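Local structure of botulinum neurotoxin type C1 (Clostridium botulinum, 3R4S) at residues 38-43 with 48-53; 209-214 with 230-235. The protein binds gangliosides through this receptor-binding part of its heavy chain to enter cells, where the whole toxin acts as a metalloprotease that probably blocks neurotransmitter release. One frame throughout, in Å; residues are numbered along the deposited sequence.

Contact 1 (38-43 with 48-53); sequences DVQLNP and DFKLGS
Leu-41 and Phe-49 form an antiparallel non-hydrogen-bonded pair, and their side chains meet at an angle: Leu-41 CD2 presses on Phe-49 CB at 3.4 Å, touching the root of the side chain and not the ring. With chi1 at 63°, Phe-49 CG sits between its own backbone N and carbonyl carbon, and the ring leads away from segment 38-43 into an edge-to-face stack with Phe-188 of the other sheet. Val-39 runs alongside Phe-49 in the same direction, CG1 near Phe-49 CB, while Val-39 CG2 meets Leu-51 CD2 at 3.9 Å, extending the apolar face of this hairpin. On the other face Gln-40 and Lys-50 touch only near the backbone, CB to CB at 4.1 Å, before their chains part; Gln-40 NE2 turns back within its own segment to donate to Asp-38 OD2. At the turn end, Asn-42 ND2 donates to Asp-48 OD1 at 3.0 Å, on the syn side but 25° out of the carboxylate plane, the amide and carboxylate planes lying 69° apart, and Asn-42 OD1 accepts from Ile-44 N. Backbone bonds complete the ladder: Gln-40 and Lys-50 bond in both directions, and Asn-42 N reaches Asp-48 O at 2.9 Å. With both ends of its amide engaged, Asn-42 is fixed in rotation; its bond to the buried Asp-48 partly satisfies that carboxylate, probably favouring the charged form, while Phe-49 and Leu-51 reach Phe-188.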
loop_
_atom_site.group_PDB
_atom_site.type_symbol
_atom_site.label_atom_id
_atom_site.label_comp_id
_atom_site.label_asym_id
_atom_site.label_seq_id
_atom_site.Cartn_x
_atom_site.Cartn_y
_atom_site.Cartn_z
ATOM N N ASP A 38 -19.569 10.057 -12.097
ATOM C CA ASP A 38 -18.165 9.984 -12.471
ATOM C C ASP A 38 -17.513 8.711 -11.938
ATOM O O ASP A 38 -17.013 8.696 -10.818
ATOM C CB ASP A 38 -17.431 11.215 -11.924
ATOM C CG ASP A 38 -16.003 11.325 -12.421
ATOM O OD1 ASP A 38 -15.376 12.375 -12.165
ATOM O OD2 ASP A 38 -15.498 10.380 -13.064
ATOM N N VAL A 39 -17.522 7.646 -12.737
ATOM C CA VAL A 39 -16.820 6.420 -12.378
ATOM C C VAL A 39 -15.666 6.192 -13.337
ATOM O O VAL A 39 -15.894 5.964 -14.524
ATOM C CB VAL A 39 -17.739 5.175 -12.444
ATOM C CG1 VAL A 39 -16.968 3.937 -11.994
ATOM C CG2 VAL A 39 -18.985 5.368 -11.599
ATOM N N GLN A 40 -14.433 6.243 -12.833
ATOM C CA GLN A 40 -13.255 6.027 -13.686
ATOM C C GLN A 40 -12.754 4.588 -13.639
ATOM O O GLN A 40 -12.443 4.067 -12.566
ATOM C CB GLN A 40 -12.106 6.963 -13.295
ATOM C CG GLN A 40 -12.329 8.420 -13.654
ATOM C CD GLN A 40 -12.596 8.623 -15.139
ATOM O OE1 GLN A 40 -11.797 8.219 -15.989
ATOM N NE2 GLN A 40 -13.725 9.258 -15.456
ATOM N N LEU A 41 -12.663 3.955 -14.806
ATOM C CA LEU A 41 -12.120 2.608 -14.904
ATOM C C LEU A 41 -10.675 2.644 -15.355
ATOM O O LEU A 41 -10.325 3.342 -16.301
ATOM C CB LEU A 41 -12.920 1.765 -15.897
ATOM C CG LEU A 41 -14.384 1.508 -15.575
ATOM C CD1 LEU A 41 -14.908 0.362 -16.444
ATOM C CD2 LEU A 41 -14.536 1.189 -14.104
ATOM N N ASN A 42 -9.835 1.869 -14.689
ATOM C CA ASN A 42 -8.427 1.820 -15.028
ATOM C C ASN A 42 -8.224 0.729 -16.071
ATOM O O ASN A 42 -8.627 -0.409 -15.847
ATOM C CB ASN A 42 -7.608 1.547 -13.762
ATOM C CG ASN A 42 -6.116 1.524 -14.019
ATOM O OD1 ASN A 42 -5.672 1.655 -15.153
ATOM N ND2 ASN A 42 -5.329 1.350 -12.957
ATOM N N PRO A 43 -7.623 1.076 -17.225
ATOM C CA PRO A 43 -7.431 0.099 -18.308
ATOM C C PRO A 43 -6.259 -0.846 -18.049
ATOM O O PRO A 43 -6.154 -1.873 -18.718
ATOM C CB PRO A 43 -7.128 0.980 -19.525
ATOM C CG PRO A 43 -6.511 2.205 -18.958
ATOM C CD PRO A 43 -7.148 2.421 -17.602
ATOM N N ASP A 48 -8.816 -1.249 -11.403
ATOM C CA ASP A 48 -9.687 -0.695 -10.371
ATOM C C ASP A 48 -10.700 0.266 -10.948
ATOM O O ASP A 48 -10.511 0.792 -12.048
ATOM C CB ASP A 48 -8.833 0.091 -9.383
ATOM C CG ASP A 48 -7.854 0.988 -10.083
ATOM O OD1 ASP A 48 -6.784 0.490 -10.495
ATOM O OD2 ASP A 48 -8.169 2.182 -10.259
ATOM N N PHE A 49 -11.764 0.518 -10.193
ATOM C CA PHE A 49 -12.611 1.667 -10.475
ATOM C C PHE A 49 -12.436 2.732 -9.401
ATOM O O PHE A 49 -12.166 2.420 -8.239
ATOM C CB PHE A 49 -14.084 1.290 -10.725
ATOM C CG PHE A 49 -14.803 0.659 -9.540
ATOM C CD1 PHE A 49 -15.482 1.446 -8.625
ATOM C CD2 PHE A 49 -14.839 -0.724 -9.383
ATOM C CE1 PHE A 49 -16.169 0.868 -7.552
ATOM C CE2 PHE A 49 -15.514 -1.314 -8.316
ATOM C CZ PHE A 49 -16.188 -0.514 -7.399
ATOM N N LYS A 50 -12.549 3.994 -9.800
ATOM C CA LYS A 50 -12.320 5.097 -8.879
ATOM C C LYS A 50 -13.569 5.932 -8.664
ATOM O O LYS A 50 -14.240 6.304 -9.626
ATOM C CB LYS A 50 -11.204 6.009 -9.395
ATOM C CG LYS A 50 -10.921 7.161 -8.442
ATOM C CD LYS A 50 -9.817 8.072 -8.949
ATOM C CE LYS A 50 -10.353 9.109 -9.928
ATOM N NZ LYS A 50 -9.364 10.211 -10.127
ATOM N N LEU A 51 -13.868 6.229 -7.402
ATOM C CA LEU A 51 -14.977 7.111 -7.048
ATOM C C LEU A 51 -14.499 8.323 -6.253
ATOM O O LEU A 51 -13.493 8.260 -5.554
ATOM C CB LEU A 51 -16.017 6.365 -6.216
ATOM C CG LEU A 51 -16.598 5.074 -6.777
ATOM C CD1 LEU A 51 -17.614 4.516 -5.794
ATOM C CD2 LEU A 51 -17.228 5.293 -8.156
ATOM N N GLY A 52 -15.234 9.424 -6.361
ATOM C CA GLY A 52 -14.922 10.633 -5.628
ATOM C C GLY A 52 -16.078 11.012 -4.728
ATOM O O GLY A 52 -17.197 10.533 -4.916
ATOM N N SER A 53 -15.813 11.872 -3.750
ATOM C CA SER A 53 -16.824 12.227 -2.752
ATOM C C SER A 53 -17.570 13.535 -3.029
ATOM O O SER A 53 -18.631 13.767 -2.462
ATOM C CB SER A 53 -16.197 12.310 -1.357
ATOM O OG SER A 53 -15.294 13.396 -1.276
HETATM O O HOH W 1 -16.898 10.217 -8.519
HETATM O O HOH W 2 -13.918 9.057 -10.446
HETATM O O HOH W 3 -9.538 3.948 -11.845
#

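Contact 2 (209-214 with 230-235); sequences WIRDFY and NSLQYT
Asp-212 and Leu-232 have the nearest CA atoms of the two segments, 8.3 Å apart, so the gap between strand 207-216 and the chain leaving helix 222-231 is bridged by side chains of the strand, one of which reaches a backbone carbonyl. The strand is irregular here: Asp-212 has a positive phi of 54°, and the successive residues Arg-211 and Asp-212 both bring their side-chain ends to Leu-232. Arg-211, bent at chi2, reaches out end-on and holds one atom with two nitrogens: Leu-232 O lies 2.9 Å from Arg-211 NH1 and 2.8 Å from NH2, close to the guanidinium plane. NH1 comes in the carbonyl plane on a lone pair, whereas NH2 is tilted 20° from that plane. Arg-211 NH1 also makes an in-plane salt bridge to Asp-212 OD2 at 2.8 Å, which helps fix the rotation of the guanidinium; Asp-212 OD1 in turn accepts from Gln-17 NE2. Running the opposite way to these side chains, Leu-232 lays its CD2 methyl against two polar groups, 3.7 Å from Asp-212 OD2 and 3.6 Å from Tyr-214 OH. Trp-83 of the adjacent strand makes a cation-pi contact with Arg-211. By gripping Leu-232 O, Arg-211 ties the lectin-like jelly-roll of the N-terminal receptor-binding half to the chain leading into the C-terminal beta-trefoil half, consistent with the two-domain binding region of clostridial neurotoxins.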
loop_
_atom_site.group_PDB
_atom_site.type_symbol
_atom_site.label_atom_id
_atom_site.label_comp_id
_atom_site.label_asym_id
_atom_site.label_seq_id
_atom_site.Cartn_x
_atom_site.Cartn_y
_atom_site.Cartn_z
ATOM N N TRP A 209 -10.570 3.917 -4.465
ATOM C CA TRP A 209 -10.381 2.967 -5.545
ATOM C C TRP A 209 -10.753 1.599 -5.019
ATOM O O TRP A 209 -10.466 1.280 -3.856
ATOM C CB TRP A 209 -8.921 2.912 -5.985
ATOM C CG TRP A 209 -8.376 4.144 -6.617
ATOM C CD1 TRP A 209 -8.177 4.364 -7.955
ATOM C CD2 TRP A 209 -7.896 5.312 -5.945
ATOM N NE1 TRP A 209 -7.612 5.601 -8.153
ATOM C CE2 TRP A 209 -7.431 6.206 -6.936
ATOM C CE3 TRP A 209 -7.821 5.694 -4.603
ATOM C CZ2 TRP A 209 -6.902 7.463 -6.628
ATOM C CZ3 TRP A 209 -7.289 6.944 -4.295
ATOM C CH2 TRP A 209 -6.836 7.810 -5.308
ATOM N N ILE A 210 -11.370 0.796 -5.886
ATOM C CA ILE A 210 -11.785 -0.557 -5.571
ATOM C C ILE A 210 -11.431 -1.497 -6.723
ATOM O O ILE A 210 -11.575 -1.137 -7.896
ATOM C CB ILE A 210 -13.316 -0.641 -5.368
ATOM C CG1 ILE A 210 -13.768 0.268 -4.218
ATOM C CG2 ILE A 210 -13.751 -2.097 -5.137
ATOM C CD1 ILE A 210 -13.302 -0.186 -2.843
ATOM N N ARG A 211 -10.966 -2.701 -6.396
ATOM C CA ARG A 211 -10.912 -3.776 -7.393
ATOM C C ARG A 211 -11.074 -5.148 -6.755
ATOM O O ARG A 211 -10.750 -5.353 -5.572
ATOM C CB ARG A 211 -9.646 -3.710 -8.254
ATOM C CG ARG A 211 -8.330 -3.835 -7.489
ATOM C CD ARG A 211 -7.790 -5.262 -7.483
ATOM N NE ARG A 211 -6.408 -5.325 -6.986
ATOM C CZ ARG A 211 -5.632 -6.405 -7.068
ATOM N NH1 ARG A 211 -6.100 -7.520 -7.630
ATOM N NH2 ARG A 211 -4.385 -6.381 -6.596
ATOM N N ASP A 212 -11.624 -6.065 -7.547
ATOM C CA ASP A 212 -11.877 -7.443 -7.141
ATOM C C ASP A 212 -12.695 -7.573 -5.853
ATOM O O ASP A 212 -12.214 -8.089 -4.839
ATOM C CB ASP A 212 -10.571 -8.235 -7.080
ATOM C CG ASP A 212 -9.904 -8.349 -8.454
ATOM O OD1 ASP A 212 -10.626 -8.593 -9.450
ATOM O OD2 ASP A 212 -8.668 -8.185 -8.541
ATOM N N PHE A 213 -13.938 -7.100 -5.921
ATOM C CA PHE A 213 -14.876 -7.194 -4.808
ATOM C C PHE A 213 -15.634 -8.512 -4.953
ATOM O O PHE A 213 -16.449 -8.679 -5.868
ATOM C CB PHE A 213 -15.837 -5.985 -4.791
ATOM C CG PHE A 213 -16.852 -6.036 -3.687
ATOM C CD1 PHE A 213 -16.640 -5.350 -2.492
ATOM C CD2 PHE A 213 -18.017 -6.782 -3.832
ATOM C CE1 PHE A 213 -17.581 -5.407 -1.468
ATOM C CE2 PHE A 213 -18.959 -6.847 -2.815
ATOM C CZ PHE A 213 -18.738 -6.166 -1.631
ATOM N N TYR A 214 -15.330 -9.457 -4.066
ATOM C CA TYR A 214 -15.917 -10.783 -4.111
ATOM C C TYR A 214 -16.785 -11.012 -2.883
ATOM O O TYR A 214 -16.522 -10.453 -1.819
ATOM C CB TYR A 214 -14.810 -11.843 -4.101
ATOM C CG TYR A 214 -13.823 -11.765 -5.246
ATOM C CD1 TYR A 214 -14.095 -11.018 -6.390
ATOM C CD2 TYR A 214 -12.630 -12.481 -5.189
ATOM C CE1 TYR A 214 -13.170 -10.967 -7.451
ATOM C CE2 TYR A 214 -11.702 -12.440 -6.236
ATOM C CZ TYR A 214 -11.979 -11.691 -7.359
ATOM O OH TYR A 214 -11.049 -11.672 -8.376
ATOM N N ASN A 230 -2.770 -13.535 -1.798
ATOM C CA ASN A 230 -1.617 -13.676 -2.681
ATOM C C ASN A 230 -1.976 -13.947 -4.137
ATOM O O ASN A 230 -1.258 -13.540 -5.036
ATOM C CB ASN A 230 -0.655 -14.727 -2.127
ATOM C CG ASN A 230 0.023 -14.253 -0.864
ATOM O OD1 ASN A 230 0.004 -14.924 0.171
ATOM N ND2 ASN A 230 0.602 -13.063 -0.933
ATOM N N SER A 231 -3.103 -14.605 -4.374
ATOM C CA SER A 231 -3.536 -14.870 -5.741
ATOM C C SER A 231 -3.963 -13.600 -6.483
ATOM O O SER A 231 -4.158 -13.617 -7.695
ATOM C CB SER A 231 -4.689 -15.881 -5.748
ATOM O OG SER A 231 -5.929 -15.233 -5.529
ATOM N N LEU A 232 -4.116 -12.497 -5.762
ATOM C CA LEU A 232 -4.580 -11.267 -6.396
ATOM C C LEU A 232 -3.464 -10.232 -6.564
ATOM O O LEU A 232 -3.728 -9.069 -6.874
ATOM C CB LEU A 232 -5.764 -10.674 -5.617
ATOM C CG LEU A 232 -7.036 -11.525 -5.665
ATOM C CD1 LEU A 232 -8.019 -11.117 -4.582
ATOM C CD2 LEU A 232 -7.695 -11.484 -7.060
ATOM N N GLN A 233 -2.218 -10.654 -6.366
ATOM C CA GLN A 233 -1.081 -9.754 -6.543
ATOM C C GLN A 233 0.030 -10.408 -7.336
ATOM O O GLN A 233 0.171 -11.630 -7.324
ATOM C CB GLN A 233 -0.452 -9.373 -5.205
ATOM C CG GLN A 233 -1.388 -9.222 -4.047
ATOM C CD GLN A 233 -0.627 -9.099 -2.738
ATOM O OE1 GLN A 233 -0.613 -10.026 -1.920
ATOM N NE2 GLN A 233 0.031 -7.970 -2.547
ATOM N N TYR A 234 0.832 -9.569 -7.987
ATOM C CA TYR A 234 2.133 -9.967 -8.498
ATOM C C TYR A 234 3.188 -9.628 -7.449
ATOM O O TYR A 234 3.700 -8.506 -7.408
ATOM C CB TYR A 234 2.423 -9.226 -9.797
ATOM C CG TYR A 234 1.482 -9.605 -10.920
ATOM C CD1 TYR A 234 1.723 -10.732 -11.699
ATOM C CD2 TYR A 234 0.355 -8.840 -11.203
ATOM C CE1 TYR A 234 0.870 -11.089 -12.738
ATOM C CE2 TYR A 234 -0.506 -9.189 -12.240
ATOM C CZ TYR A 234 -0.237 -10.315 -13.004
ATOM O OH TYR A 234 -1.071 -10.680 -14.034
ATOM N N THR A 235 3.504 -10.593 -6.593
ATOM C CA THR A 235 4.359 -10.324 -5.448
ATOM C C THR A 235 5.804 -9.995 -5.806
ATOM O O THR A 235 6.552 -9.526 -4.956
ATOM C CB THR A 235 4.349 -11.489 -4.440
ATOM O OG1 THR A 235 4.791 -12.685 -5.089
ATOM C CG2 THR A 235 2.935 -11.699 -3.866
#

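How the contacts relate
The two contacts join at neighbouring strands of one sheet, 49-52 and 207-216, with their centres about 16 Å apart. Phe-49 N and Ile-210 O, 2.8 Å apart, probably form a backbone hydrogen bond between them, and Trp-209 packs its indole against the hairpin, CD1 lying 3.2 Å from Asp-48 OD2 and NE1 3.4 Å from Lys-50 CD. Arg-211 of contact 2 also touches Asp-48 of contact 1. The hairpin is thus an extension of the sheet, while contact 2 links that sheet to the passage between domains. Neither contact supplies a residue to the two sialic acid pockets, which lie in the beta-trefoil half.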